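Local coordinates for protein DNA polymerase (Pyrobaculum calidifontis, PDB 5MDN) that probably copies DNA as a family B polymerase, adding deoxyribonucleotides from their triphosphates to a growing strand and releasing diphosphate, at residues V165-I170 against R338-L343; E171-R176 against L182-V187; E198-A203 against Y332-V337; L310-G313 against E318-N321. All coordinates share one frame; numbering follows the deposited sequence.

Contact 1 (V165-I170 against R338-L343)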
# COMPACT_ATOMS: atom_id res chain seq x y z
N VAL A 165 7.30 -4.04 -19.83
CA VAL A 165 6.64 -4.54 -18.63
C VAL A 165 6.46 -6.04 -18.76
O VAL A 165 6.09 -6.55 -19.83
CB VAL A 165 5.29 -3.83 -18.41
CG1 VAL A 165 4.68 -4.25 -17.09
CG2 VAL A 165 5.47 -2.32 -18.46
N LEU A 166 6.71 -6.76 -17.67
CA LEU A 166 6.55 -8.20 -17.61
C LEU A 166 5.70 -8.56 -16.40
O LEU A 166 6.08 -8.27 -15.26
CB LEU A 166 7.91 -8.91 -17.52
CG LEU A 166 7.84 -10.43 -17.39
CD1 LEU A 166 7.83 -11.09 -18.76
CD2 LEU A 166 8.99 -10.96 -16.54
N ALA A 167 4.55 -9.18 -16.65
CA ALA A 167 3.72 -9.76 -15.61
C ALA A 167 4.05 -11.25 -15.48
O ALA A 167 4.35 -11.92 -16.47
CB ALA A 167 2.24 -9.57 -15.91
N PHE A 168 4.00 -11.75 -14.25
CA PHE A 168 4.28 -13.16 -14.02
C PHE A 168 3.43 -13.67 -12.87
O PHE A 168 3.12 -12.94 -11.92
CB PHE A 168 5.77 -13.40 -13.75
CG PHE A 168 6.18 -13.18 -12.32
CD1 PHE A 168 6.34 -11.89 -11.82
CD2 PHE A 168 6.43 -14.25 -11.48
CE1 PHE A 168 6.72 -11.69 -10.50
CE2 PHE A 168 6.81 -14.05 -10.16
CZ PHE A 168 6.96 -12.77 -9.68
N ASP A 169 3.04 -14.94 -12.98
CA ASP A 169 2.25 -15.62 -11.96
C ASP A 169 2.80 -17.04 -11.81
O ASP A 169 3.32 -17.62 -12.76
CB ASP A 169 0.76 -15.65 -12.34
CG ASP A 169 -0.12 -16.08 -11.19
OD1 ASP A 169 -0.25 -15.31 -10.21
OD2 ASP A 169 -0.68 -17.19 -11.25
N ILE A 170 2.67 -17.59 -10.60
CA ILE A 170 3.13 -18.94 -10.32
C ILE A 170 2.03 -19.71 -9.59
O ILE A 170 1.13 -19.13 -8.98
CB ILE A 170 4.43 -18.98 -9.48
CG1 ILE A 170 4.12 -18.68 -8.01
CG2 ILE A 170 5.45 -17.99 -10.02
CD1 ILE A 170 5.32 -18.86 -7.10
N ARG A 338 -3.05 -12.65 -17.10
CA ARG A 338 -3.74 -11.67 -17.93
C ARG A 338 -4.41 -10.60 -17.08
O ARG A 338 -4.42 -9.42 -17.46
CB ARG A 338 -4.76 -12.36 -18.84
CG ARG A 338 -4.14 -12.95 -20.10
CD ARG A 338 -4.89 -14.19 -20.58
NE ARG A 338 -4.80 -14.35 -22.03
CZ ARG A 338 -5.06 -15.48 -22.67
NH1 ARG A 338 -5.42 -16.57 -22.00
NH2 ARG A 338 -4.96 -15.54 -23.99
N SER A 339 -4.98 -10.99 -15.94
CA SER A 339 -5.51 -10.00 -15.01
C SER A 339 -4.40 -9.16 -14.40
O SER A 339 -4.57 -7.94 -14.21
CB SER A 339 -6.32 -10.70 -13.92
OG SER A 339 -7.47 -11.33 -14.45
N THR A 340 -3.26 -9.78 -14.08
CA THR A 340 -2.16 -9.05 -13.46
C THR A 340 -1.65 -7.95 -14.38
O THR A 340 -1.47 -6.80 -13.96
CB THR A 340 -1.03 -10.01 -13.10
OG1 THR A 340 -1.50 -10.97 -12.15
CG2 THR A 340 0.15 -9.25 -12.51
N LEU A 341 -1.41 -8.27 -15.66
CA LEU A 341 -1.01 -7.25 -16.61
C LEU A 341 -2.15 -6.27 -16.89
O LEU A 341 -1.90 -5.09 -17.16
CB LEU A 341 -0.53 -7.89 -17.91
CG LEU A 341 0.14 -6.93 -18.91
CD1 LEU A 341 1.33 -6.25 -18.26
CD2 LEU A 341 0.55 -7.66 -20.17
N GLY A 342 -3.40 -6.74 -16.82
CA GLY A 342 -4.53 -5.84 -16.97
C GLY A 342 -4.59 -4.81 -15.86
O GLY A 342 -4.76 -3.61 -16.11
N LEU A 343 -4.47 -5.26 -14.61
CA LEU A 343 -4.41 -4.34 -13.48
C LEU A 343 -3.25 -3.36 -13.62
O LEU A 343 -3.40 -2.16 -13.35
CB LEU A 343 -4.28 -5.11 -12.16
CG LEU A 343 -5.56 -5.57 -11.47
CD1 LEU A 343 -5.23 -6.57 -10.37
CD2 LEU A 343 -6.31 -4.38 -10.90
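Leu-341 has CG anti to its backbone N (chi1 -170°), which carries its CD1 over to Val-165. In Val-165 it is CG1 that takes the same place (chi1 -175°), and this branch meets Leu-341 CD1 at 4.1 Å. The two side chains come together at a slant rather than in line. Closer to the backbone, Ala-167 CB sits 3.8 Å from Leu-341 CB. The alanine methyl also faces Thr-340, whose CG2 lies 4.0 Å from Ala-167 CB. The hydroxyl of Thr-340 is used elsewhere: OG1 bonds to the carbonyl of Asp-336 one turn back. That leaves the methyl to meet the strand. The small Ala-167 lets the helix 338-343 run close over strand 165-170, with the two axes 7.5 Å apart. Their directions differ by 143°, so the helix lies roughly antiparallel across the strand. On the next strand, Lys-192 also touches Leu-341. A bound magnesium ion lies about 7 Å from the side chain of Thr-340. The side-chain atoms that meet are all carbon, so packing rather than polar bonding joins helix to sheet here, beside Asp-169, which binds magnesium.

Contact 2 (E171-R176 against L182-V187)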
# COMPACT_ATOMS: atom_id res chain seq x y z
N GLU A 171 2.12 -21.03 -9.68
CA GLU A 171 1.33 -21.93 -8.84
C GLU A 171 2.22 -23.06 -8.35
O GLU A 171 3.01 -23.62 -9.11
CB GLU A 171 0.12 -22.49 -9.59
CG GLU A 171 -0.97 -21.47 -9.87
CD GLU A 171 -1.53 -20.83 -8.60
OE1 GLU A 171 -1.47 -21.47 -7.53
OE2 GLU A 171 -2.04 -19.69 -8.68
N VAL A 172 2.09 -23.38 -7.06
CA VAL A 172 2.99 -24.30 -6.37
C VAL A 172 2.16 -25.49 -5.90
O VAL A 172 1.04 -25.32 -5.43
CB VAL A 172 3.70 -23.61 -5.19
CG1 VAL A 172 4.44 -24.61 -4.34
CG2 VAL A 172 4.64 -22.53 -5.70
N TYR A 173 2.75 -26.69 -6.00
CA TYR A 173 2.10 -27.98 -5.73
C TYR A 173 1.18 -27.96 -4.52
O TYR A 173 -0.04 -28.10 -4.67
CB TYR A 173 3.18 -29.05 -5.56
CG TYR A 173 2.66 -30.46 -5.60
CD1 TYR A 173 2.01 -30.95 -6.72
CD2 TYR A 173 2.85 -31.32 -4.52
CE1 TYR A 173 1.54 -32.24 -6.76
CE2 TYR A 173 2.39 -32.62 -4.56
CZ TYR A 173 1.73 -33.07 -5.68
OH TYR A 173 1.27 -34.37 -5.71
N ASN A 174 1.74 -27.82 -3.31
CA ASN A 174 0.99 -27.57 -2.08
C ASN A 174 0.06 -28.72 -1.67
O ASN A 174 -0.93 -28.50 -0.96
CB ASN A 174 0.24 -26.23 -2.16
CG ASN A 174 -1.24 -26.36 -2.53
OD1 ASN A 174 -2.11 -25.87 -1.81
ND2 ASN A 174 -1.53 -27.02 -3.65
N GLU A 175 0.38 -29.97 -2.05
CA GLU A 175 -0.46 -31.10 -1.65
C GLU A 175 -0.71 -31.11 -0.15
O GLU A 175 -1.83 -31.36 0.31
CB GLU A 175 0.19 -32.42 -2.07
CG GLU A 175 -0.65 -33.66 -1.73
CD GLU A 175 0.09 -34.96 -1.97
OE1 GLU A 175 1.01 -34.98 -2.81
OE2 GLU A 175 -0.24 -35.97 -1.31
N ARG A 176 0.33 -30.84 0.64
CA ARG A 176 0.20 -30.60 2.07
C ARG A 176 0.10 -29.10 2.33
O ARG A 176 1.10 -28.38 2.26
CB ARG A 176 1.38 -31.22 2.81
CG ARG A 176 2.73 -30.98 2.14
CD ARG A 176 3.78 -31.96 2.62
NE ARG A 176 5.08 -31.31 2.80
CZ ARG A 176 6.01 -31.22 1.86
NH1 ARG A 176 5.80 -31.74 0.66
NH2 ARG A 176 7.16 -30.61 2.12
N LEU A 182 11.64 -26.68 -0.07
CA LEU A 182 12.69 -27.69 -0.08
C LEU A 182 12.34 -28.90 -0.94
O LEU A 182 13.24 -29.53 -1.50
CB LEU A 182 13.02 -28.11 1.35
CG LEU A 182 13.62 -26.99 2.19
CD1 LEU A 182 13.66 -27.37 3.66
CD2 LEU A 182 15.01 -26.64 1.68
N ARG A 183 11.05 -29.26 -1.04
CA ARG A 183 10.65 -30.40 -1.87
C ARG A 183 9.49 -30.09 -2.80
O ARG A 183 9.43 -30.63 -3.91
CB ARG A 183 10.33 -31.63 -1.00
CG ARG A 183 9.72 -31.35 0.36
CD ARG A 183 10.10 -32.45 1.36
NE ARG A 183 9.85 -33.80 0.85
CZ ARG A 183 10.08 -34.92 1.55
NH1 ARG A 183 10.57 -34.84 2.78
NH2 ARG A 183 9.82 -36.10 1.02
N ASP A 184 8.55 -29.25 -2.39
CA ASP A 184 7.36 -28.99 -3.21
C ASP A 184 7.74 -28.14 -4.42
O ASP A 184 8.26 -27.03 -4.25
CB ASP A 184 6.28 -28.29 -2.40
CG ASP A 184 5.89 -29.06 -1.16
OD1 ASP A 184 6.71 -29.12 -0.21
OD2 ASP A 184 4.77 -29.60 -1.12
N PRO A 185 7.50 -28.62 -5.64
CA PRO A 185 8.01 -27.93 -6.83
C PRO A 185 7.08 -26.83 -7.34
O PRO A 185 5.87 -26.83 -7.08
CB PRO A 185 8.10 -29.07 -7.86
CG PRO A 185 6.97 -29.97 -7.49
CD PRO A 185 6.90 -29.92 -5.98
N VAL A 186 7.67 -25.90 -8.08
CA VAL A 186 6.92 -24.88 -8.80
C VAL A 186 6.28 -25.55 -10.01
O VAL A 186 6.96 -25.90 -10.98
CB VAL A 186 7.80 -23.70 -9.21
CG1 VAL A 186 7.03 -22.74 -10.11
CG2 VAL A 186 8.33 -22.98 -7.98
N VAL A 187 4.96 -25.73 -9.97
CA VAL A 187 4.27 -26.54 -10.96
C VAL A 187 4.10 -25.79 -12.28
O VAL A 187 4.39 -26.32 -13.36
CB VAL A 187 2.91 -27.03 -10.40
CG1 VAL A 187 1.81 -26.95 -11.45
CG2 VAL A 187 3.04 -28.45 -9.86
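Val-172 and Val-186 face each other as an antiparallel non-hydrogen-bonded pair, CA to CA 4.7 Å. The bond Val-187 N to Glu-171 O (3.0 Å) lies on one side of the pair, and a weak one from Tyr-173 N to Pro-185 O (3.3 Å) on the other. The valines lie on the same face of the sheet, where Tyr-239 of helix 232-247 touches both. Tyr-173 CB packs on Pro-185 CD at 3.8 Å. A chi1 of -166° turns the Tyr-173 ring beside its own carbonyl carbon, where its CD1 edge meets Val-187 CG2. Farther out, Arg-176 reaches back with a chain bent at chi3. Its NH2 forms a salt bridge with Asp-184 OD1 at 2.8 Å. That oxygen lies over a face of the guanidinium, and the two planes are 41° apart. Arg-183 CG sits at the guanidinium edge. With a leucine in place of Arg-176, Asp-184 would probably be left without this charged mate and the loop without one of its ties. Antiparallel neighbours joined by a long loop make a beta-hairpin in the RNase H-like exonuclease domain. Asp-169 and Glu-171 match the Asp-X-Glu of the first exonuclease motif, and a magnesium ion lies about 4 Å from the side chain of Glu-171.

Contact 3 (E198-A203 against Y332-V337)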
# COMPACT_ATOMS: atom_id res chain seq x y z
N GLU A 198 3.00 -14.22 -24.49
CA GLU A 198 2.64 -15.02 -23.33
C GLU A 198 3.29 -16.40 -23.46
O GLU A 198 3.34 -16.96 -24.55
CB GLU A 198 1.12 -15.21 -23.19
CG GLU A 198 0.28 -13.96 -23.32
CD GLU A 198 -1.19 -14.24 -23.08
OE1 GLU A 198 -1.51 -15.33 -22.55
OE2 GLU A 198 -2.03 -13.38 -23.41
N GLU A 199 3.75 -16.93 -22.33
CA GLU A 199 4.30 -18.28 -22.27
C GLU A 199 4.07 -18.84 -20.88
O GLU A 199 4.03 -18.11 -19.89
CB GLU A 199 5.79 -18.35 -22.63
CG GLU A 199 6.09 -18.26 -24.12
CD GLU A 199 7.51 -18.66 -24.45
OE1 GLU A 199 8.26 -19.03 -23.52
OE2 GLU A 199 7.88 -18.60 -25.64
N VAL A 200 3.92 -20.16 -20.82
CA VAL A 200 3.74 -20.89 -19.57
C VAL A 200 4.77 -22.01 -19.52
O VAL A 200 4.80 -22.87 -20.41
CB VAL A 200 2.32 -21.47 -19.43
CG1 VAL A 200 2.10 -21.98 -18.01
CG2 VAL A 200 1.29 -20.42 -19.80
N PHE A 201 5.62 -21.99 -18.50
CA PHE A 201 6.61 -23.04 -18.28
C PHE A 201 6.04 -24.02 -17.26
O PHE A 201 5.82 -23.66 -16.10
CB PHE A 201 7.93 -22.45 -17.80
CG PHE A 201 8.43 -21.31 -18.63
CD1 PHE A 201 9.00 -21.53 -19.87
CD2 PHE A 201 8.35 -20.01 -18.17
CE1 PHE A 201 9.47 -20.48 -20.64
CE2 PHE A 201 8.81 -18.95 -18.93
CZ PHE A 201 9.37 -19.19 -20.17
N GLU A 202 5.80 -25.25 -17.70
CA GLU A 202 5.31 -26.30 -16.82
C GLU A 202 6.43 -27.27 -16.50
O GLU A 202 7.33 -27.50 -17.31
CB GLU A 202 4.14 -27.08 -17.45
CG GLU A 202 3.40 -26.38 -18.56
CD GLU A 202 2.34 -27.27 -19.18
OE1 GLU A 202 1.79 -28.14 -18.47
OE2 GLU A 202 2.07 -27.13 -20.39
N ALA A 203 6.36 -27.85 -15.31
CA ALA A 203 7.35 -28.81 -14.86
C ALA A 203 7.12 -30.18 -15.49
O ALA A 203 6.09 -30.45 -16.12
CB ALA A 203 7.32 -28.91 -13.33
N TYR A 332 -6.52 -21.23 -15.73
CA TYR A 332 -6.54 -20.52 -14.46
C TYR A 332 -5.29 -19.67 -14.30
O TYR A 332 -5.36 -18.50 -13.88
CB TYR A 332 -6.68 -21.52 -13.31
CG TYR A 332 -6.57 -20.91 -11.92
CD1 TYR A 332 -7.63 -20.21 -11.36
CD2 TYR A 332 -5.41 -21.05 -11.17
CE1 TYR A 332 -7.53 -19.66 -10.09
CE2 TYR A 332 -5.30 -20.50 -9.91
CZ TYR A 332 -6.37 -19.81 -9.37
OH TYR A 332 -6.27 -19.26 -8.11
N VAL A 333 -4.13 -20.24 -14.61
CA VAL A 333 -2.87 -19.50 -14.52
C VAL A 333 -2.83 -18.38 -15.55
O VAL A 333 -2.34 -17.28 -15.26
CB VAL A 333 -1.69 -20.47 -14.66
CG1 VAL A 333 -0.40 -19.72 -14.88
CG2 VAL A 333 -1.58 -21.36 -13.43
N LEU A 334 -3.34 -18.63 -16.76
CA LEU A 334 -3.35 -17.58 -17.78
C LEU A 334 -4.29 -16.44 -17.41
O LEU A 334 -3.96 -15.27 -17.61
CB LEU A 334 -3.73 -18.14 -19.15
CG LEU A 334 -2.67 -18.77 -20.05
CD1 LEU A 334 -1.47 -17.83 -20.20
CD2 LEU A 334 -2.23 -20.13 -19.57
N ASP A 335 -5.46 -16.77 -16.86
CA ASP A 335 -6.37 -15.72 -16.41
C ASP A 335 -5.78 -14.91 -15.26
O ASP A 335 -6.10 -13.73 -15.11
CB ASP A 335 -7.72 -16.32 -16.01
CG ASP A 335 -8.53 -16.77 -17.21
OD1 ASP A 335 -8.29 -16.25 -18.32
OD2 ASP A 335 -9.41 -17.65 -17.05
N ASP A 336 -4.93 -15.54 -14.44
CA ASP A 336 -4.21 -14.79 -13.41
C ASP A 336 -3.27 -13.76 -14.03
O ASP A 336 -3.35 -12.57 -13.72
CB ASP A 336 -3.44 -15.76 -12.51
CG ASP A 336 -4.32 -16.40 -11.45
OD1 ASP A 336 -5.38 -15.83 -11.12
OD2 ASP A 336 -3.94 -17.47 -10.93
N VAL A 337 -2.37 -14.22 -14.90
CA VAL A 337 -1.35 -13.32 -15.45
C VAL A 337 -1.98 -12.29 -16.39
O VAL A 337 -1.49 -11.16 -16.48
CB VAL A 337 -0.24 -14.13 -16.14
CG1 VAL A 337 -0.73 -14.78 -17.43
CG2 VAL A 337 0.98 -13.25 -16.40
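The carboxylate of Glu-198 is the flat group that touches across this contact: its OE1 lies 3.4 Å from Leu-334 CD1. Its other oxygen, OE2, forms a salt bridge with Lys-192 NZ, and a longer, weak ion pair with Arg-338. The ring of Tyr-332 is the second flat group, and it stands away from strand 198-202. Asp-336 OD2 sits over one of its faces, 3.5 Å above the ring plane and displaced toward the rim. Glu-171 also packs against this tyrosine.

The apolar half of the contact is a single pair. Val-200 CG2 meets Leu-334 CD2 at 3.5 Å and Leu-334 CD1 at 3.8 Å, so one valine methyl rests against both delta methyls of the leucine. With chi1 at -85° the Leu-334 branch stays beside its own backbone N, and both methyls still reach the strand although the backbones stay well apart. The nearest CA atoms, of Val-200 and Leu-334, are 8.0 Å from each other. Leu-334 CD1 thus has an apolar neighbour in Val-200 and a polar one in Glu-198, whose charge is answered by Lys-192.

Strand 198-202 is the outermost strand on this side of the exonuclease sheet, next to strand 186-193. Helix 326-356 lies across one side of the sheet, where Val-333 touches Ala-190 and Val-337 touches Lys-192. Phe-201 turns from this helix and packs on Val-211 and Phe-218 of helix 209-222.

Contact 4 (L310-G313 against E318-N321); sequences LIPG and EYWN
Tyr-319 gives up the greatest area in this contact, and Ile-311 comes second. The isoleucine lays CG1 over one face of the tyrosine ring, in a CH-pi contact. CG1 is 3.7 Å from the ring centroid of Tyr-319 and 20° off the ring normal. It sits a little toward the rim, nearest to Tyr-319 CE2 at 3.5 Å. The terminal methyl follows along the same side, with Ile-311 CD1 4.0 Å from Tyr-319 CE2. The two side chains lie alongside each other and run in opposite directions. In Ile-311, CG1 lies anti to the carbonyl carbon (chi1 -85°), which presents this branch to the ring. Pro-312 adds a marginal touch: its CD comes within 4.3 Å of Tyr-319 OH. Tyr-319 also has a cation-pi partner in Lys-325. Replacing the tyrosine with an alanine is likely to open a gap beside Ile-311 and deprive Lys-325 of its aromatic partner. The segment 310-313 belongs to the loop between helices 293-299 and 316-320, and Tyr-319 sits in the short, weakly bonded helix 316-320. Both residues also pack on helix 326-356, where they share Thr-328. Ile-311 touches Tyr-332 there, and Tyr-319 touches Leu-329.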
# COMPACT_ATOMS: atom_id res chain seq x y z
N LEU A 310 -12.01 -20.63 -12.50
CA LEU A 310 -11.69 -20.46 -11.08
C LEU A 310 -11.49 -21.82 -10.44
O LEU A 310 -12.42 -22.62 -10.35
CB LEU A 310 -12.80 -19.69 -10.36
CG LEU A 310 -12.83 -18.18 -10.60
CD1 LEU A 310 -14.02 -17.56 -9.88
CD2 LEU A 310 -11.54 -17.55 -10.12
N ILE A 311 -10.26 -22.08 -10.00
CA ILE A 311 -9.92 -23.30 -9.26
C ILE A 311 -9.85 -22.95 -7.78
O ILE A 311 -9.32 -21.89 -7.41
CB ILE A 311 -8.59 -23.90 -9.75
CG1 ILE A 311 -8.78 -24.80 -10.98
CG2 ILE A 311 -7.88 -24.66 -8.64
CD1 ILE A 311 -9.30 -24.10 -12.20
N PRO A 312 -10.37 -23.80 -6.88
CA PRO A 312 -10.09 -23.61 -5.46
C PRO A 312 -8.60 -23.74 -5.20
O PRO A 312 -8.02 -24.83 -5.33
CB PRO A 312 -10.89 -24.74 -4.78
CG PRO A 312 -11.13 -25.75 -5.86
CD PRO A 312 -11.23 -24.97 -7.14
N GLY A 313 -7.96 -22.62 -4.84
CA GLY A 313 -6.51 -22.55 -4.78
C GLY A 313 -5.86 -23.66 -3.98
O GLY A 313 -4.75 -24.09 -4.31
N GLU A 318 -4.29 -31.34 -7.04
CA GLU A 318 -5.30 -32.25 -7.58
C GLU A 318 -5.49 -32.04 -9.07
O GLU A 318 -5.58 -33.01 -9.84
CB GLU A 318 -6.60 -32.09 -6.79
CG GLU A 318 -7.69 -33.07 -7.16
CD GLU A 318 -8.71 -33.21 -6.05
OE1 GLU A 318 -8.37 -33.86 -5.04
OE2 GLU A 318 -9.84 -32.68 -6.17
N TYR A 319 -5.54 -30.78 -9.52
CA TYR A 319 -5.65 -30.51 -10.94
C TYR A 319 -4.35 -30.81 -11.69
O TYR A 319 -4.37 -30.91 -12.92
CB TYR A 319 -6.05 -29.05 -11.18
CG TYR A 319 -7.51 -28.75 -10.91
CD1 TYR A 319 -8.04 -28.87 -9.63
CD2 TYR A 319 -8.36 -28.35 -11.93
CE1 TYR A 319 -9.38 -28.60 -9.38
CE2 TYR A 319 -9.69 -28.08 -11.70
CZ TYR A 319 -10.20 -28.20 -10.42
OH TYR A 319 -11.52 -27.93 -10.18
N TRP A 320 -3.24 -30.97 -10.97
CA TRP A 320 -1.94 -31.25 -11.58
C TRP A 320 -1.71 -32.74 -11.79
O TRP A 320 -1.11 -33.13 -12.80
CB TRP A 320 -0.83 -30.65 -10.72
CG TRP A 320 0.56 -30.90 -11.22
CD1 TRP A 320 1.51 -31.69 -10.64
CD2 TRP A 320 1.17 -30.34 -12.39
NE1 TRP A 320 2.67 -31.66 -11.38
CE2 TRP A 320 2.49 -30.84 -12.46
CE3 TRP A 320 0.73 -29.47 -13.39
CZ2 TRP A 320 3.37 -30.50 -13.48
CZ3 TRP A 320 1.61 -29.13 -14.41
CH2 TRP A 320 2.91 -29.64 -14.44
N ASN A 321 -2.15 -33.58 -10.86
CA ASN A 321 -2.01 -35.02 -10.97
C ASN A 321 -3.15 -35.66 -11.77
O ASN A 321 -3.33 -36.88 -11.71
CB ASN A 321 -1.93 -35.66 -9.58
CG ASN A 321 -0.96 -34.94 -8.67
OD1 ASN A 321 -1.32 -34.53 -7.56
ND2 ASN A 321 0.28 -34.79 -9.12

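In the fold
Contacts 1 and 2 are buried, contact 4 is partly buried and contact 3 lies at the surface. Contacts 1 and 3 set consecutive parts of helix 326-356 on one sheet, against the inner strand 165-172 and the outer strand 198-202. Contact 2 continues strand 165-172 into its hairpin with 186-193. Chemistry follows place: aliphatic side chains in contact 1, backbone bonds and a salt bridge in contact 2, a methyl pair bordered by a carboxylate in contact 3. Contact 4, off the sheet, sets an aliphatic branch over a tyrosine ring. It joins contacts 2 and 3 through Trp-320, which packs on Val-187 of the one and on Glu-202 and Ala-203 of the other.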